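PDB 3R4S: botulinum neurotoxin type C1 from Clostridium botulinum, which probably cleaves neuronal SNARE proteins as a zinc endopeptidase, and through its receptor-binding heavy-chain region, the part described here, engages gangliosides for cell entry. Local coordinates for residues Q129-S134 with M160-N165. Residues are numbered along the deposited sequence; the frame is centred on the assembly and turned at random.
Sequences QSINFS and MKIYIN
Over one face of the Phe133 ring lies Ile164, whose CG1 stands 3.9 Å from the ring centroid and 24° off the ring normal, a CH-pi contact displaced toward the rim. Ile164 CG1 comes within 3.6 Å of Phe133 CG, and Ile164 CD1 reaches to 3.8 Å from Phe133 CD2, the two side chains crossing at about a right angle. Tyr365, from a loop, also touches Phe133.

Further back along the strands the aliphatic groups interdigitate. Ile131 carries its CG1 between backbone N and carbonyl carbon (chi1 54°), and its extended branch drives CD1 down to the opposing backbone, 3.5 Å from Lys161 C. There Ile131 CD1 sits between Met160 and Ile162, packing 3.9 Å from Ile162 CB, while the other branch, Ile131 CG2, meets Met160 CG at 3.6 Å. Met160 SD lies 3.8 Å from Gln129 CG, and the bend at chi3 turns Met160 CE back toward Ile131 CD1.

The backbones hydrogen-bond elsewhere: 129-134 pairs with strand 116-124, and 160-164 with strands 148-155 and 167-173. Their segment axes approach to 7.1 Å and run nearly parallel, 16° apart. Two sheets thus meet face to face through alternate, inward-pointing side chains, as in the beta-sandwich of the concanavalin-like (jelly-roll) N-terminal half of the clostridial neurotoxin receptor-binding region.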
loop_
_atom_site.group_PDB
_atom_site.type_symbol
_atom_site.label_atom_id
_atom_site.label_comp_id
_atom_site.label_asym_id
_atom_site.label_seq_id
_atom_site.Cartn_x
_atom_site.Cartn_y
_atom_site.Cartn_z
ATOM N N GLN A 129 -8.581 -4.938 -27.086
ATOM C CA GLN A 129 -7.439 -5.695 -26.595
ATOM C C GLN A 129 -7.155 -5.261 -25.162
ATOM O O GLN A 129 -6.990 -4.071 -24.891
ATOM C CB GLN A 129 -6.224 -5.481 -27.504
ATOM C CG GLN A 129 -5.063 -6.396 -27.209
ATOM C CD GLN A 129 -4.039 -6.490 -28.351
ATOM O OE1 GLN A 129 -3.223 -7.413 -28.371
ATOM N NE2 GLN A 129 -4.081 -5.547 -29.295
ATOM N N SER A 130 -7.127 -6.215 -24.239
ATOM C CA SER A 130 -6.966 -5.892 -22.824
ATOM C C SER A 130 -5.750 -6.555 -22.192
ATOM O O SER A 130 -5.308 -7.606 -22.636
ATOM C CB SER A 130 -8.230 -6.278 -22.033
ATOM O OG SER A 130 -9.349 -5.498 -22.430
ATOM N N ILE A 131 -5.226 -5.922 -21.146
ATOM C CA ILE A 131 -4.209 -6.506 -20.282
ATOM C C ILE A 131 -4.607 -6.220 -18.847
ATOM O O ILE A 131 -5.425 -5.334 -18.592
ATOM C CB ILE A 131 -2.833 -5.888 -20.513
ATOM C CG1 ILE A 131 -2.911 -4.353 -20.379
ATOM C CG2 ILE A 131 -2.302 -6.276 -21.877
ATOM C CD1 ILE A 131 -1.593 -3.666 -20.712
ATOM N N ASN A 132 -4.022 -6.938 -17.895
ATOM C CA ASN A 132 -4.471 -6.776 -16.522
ATOM C C ASN A 132 -3.429 -7.044 -15.450
ATOM O O ASN A 132 -2.403 -7.683 -15.679
ATOM C CB ASN A 132 -5.696 -7.643 -16.265
ATOM C CG ASN A 132 -5.366 -9.118 -16.283
ATOM O OD1 ASN A 132 -5.681 -9.824 -17.243
ATOM N ND2 ASN A 132 -4.717 -9.591 -15.229
ATOM N N PHE A 133 -3.709 -6.507 -14.274
ATOM C CA PHE A 133 -2.995 -6.835 -13.062
ATOM C C PHE A 133 -3.993 -7.639 -12.252
ATOM O O PHE A 133 -5.167 -7.269 -12.180
ATOM C CB PHE A 133 -2.615 -5.544 -12.316
ATOM C CG PHE A 133 -2.378 -5.730 -10.841
ATOM C CD1 PHE A 133 -1.542 -6.736 -10.377
ATOM C CD2 PHE A 133 -2.987 -4.885 -9.917
ATOM C CE1 PHE A 133 -1.317 -6.910 -9.014
ATOM C CE2 PHE A 133 -2.771 -5.046 -8.552
ATOM C CZ PHE A 133 -1.930 -6.061 -8.096
ATOM N N SER A 134 -3.554 -8.750 -11.671
ATOM C CA SER A 134 -4.411 -9.479 -10.731
ATOM C C SER A 134 -3.667 -9.629 -9.415
ATOM O O SER A 134 -2.500 -10.006 -9.391
ATOM C CB SER A 134 -4.835 -10.851 -11.274
ATOM O OG SER A 134 -3.702 -11.646 -11.585
ATOM N N MET A 160 1.682 -3.636 -25.583
ATOM C CA MET A 160 0.996 -2.885 -24.543
ATOM C C MET A 160 1.370 -3.561 -23.234
ATOM O O MET A 160 1.409 -4.803 -23.141
ATOM C CB MET A 160 -0.524 -2.848 -24.761
ATOM C CG MET A 160 -1.224 -4.201 -24.674
ATOM S SD MET A 160 -2.997 -4.069 -25.044
ATOM C CE MET A 160 -3.421 -2.694 -24.013
ATOM N N LYS A 161 1.707 -2.747 -22.242
ATOM C CA LYS A 161 2.265 -3.267 -21.002
ATOM C C LYS A 161 1.594 -2.607 -19.812
ATOM O O LYS A 161 1.164 -1.451 -19.880
ATOM C CB LYS A 161 3.772 -3.004 -20.943
ATOM C CG LYS A 161 4.566 -3.623 -22.088
ATOM C CD LYS A 161 6.043 -3.275 -21.977
ATOM C CE LYS A 161 6.677 -3.235 -23.353
ATOM N NZ LYS A 161 8.039 -2.617 -23.342
ATOM N N ILE A 162 1.506 -3.338 -18.713
ATOM C CA ILE A 162 1.082 -2.724 -17.477
ATOM C C ILE A 162 2.090 -3.071 -16.392
ATOM O O ILE A 162 2.535 -4.215 -16.286
ATOM C CB ILE A 162 -0.373 -3.091 -17.088
ATOM C CG1 ILE A 162 -0.741 -2.416 -15.762
ATOM C CG2 ILE A 162 -0.545 -4.611 -16.966
ATOM C CD1 ILE A 162 -2.241 -2.399 -15.507
ATOM N N TYR A 163 2.485 -2.049 -15.636
ATOM C CA TYR A 163 3.376 -2.197 -14.502
ATOM C C TYR A 163 2.651 -1.849 -13.205
ATOM O O TYR A 163 1.748 -1.014 -13.187
ATOM C CB TYR A 163 4.561 -1.242 -14.623
ATOM C CG TYR A 163 5.414 -1.342 -15.873
ATOM C CD1 TYR A 163 6.755 -1.717 -15.790
ATOM C CD2 TYR A 163 4.907 -1.013 -17.120
ATOM C CE1 TYR A 163 7.566 -1.784 -16.927
ATOM C CE2 TYR A 163 5.709 -1.083 -18.268
ATOM C CZ TYR A 163 7.033 -1.464 -18.159
ATOM O OH TYR A 163 7.831 -1.526 -19.284
ATOM N N ILE A 164 3.080 -2.468 -12.114
ATOM C CA ILE A 164 2.533 -2.179 -10.803
ATOM C C ILE A 164 3.732 -1.916 -9.899
ATOM O O ILE A 164 4.664 -2.717 -9.845
ATOM C CB ILE A 164 1.678 -3.355 -10.283
ATOM C CG1 ILE A 164 0.529 -3.634 -11.251
ATOM C CG2 ILE A 164 1.138 -3.081 -8.870
ATOM C CD1 ILE A 164 -0.483 -2.489 -11.355
ATOM N N ASN A 165 3.732 -0.756 -9.250
ATOM C CA ASN A 165 4.845 -0.341 -8.415
ATOM C C ASN A 165 6.186 -0.512 -9.119
ATOM O O ASN A 165 7.158 -0.987 -8.533
ATOM C CB ASN A 165 4.798 -1.080 -7.075
ATOM C CG ASN A 165 3.497 -0.829 -6.328
ATOM O OD1 ASN A 165 2.968 0.292 -6.348
ATOM N ND2 ASN A 165 2.974 -1.864 -5.658
#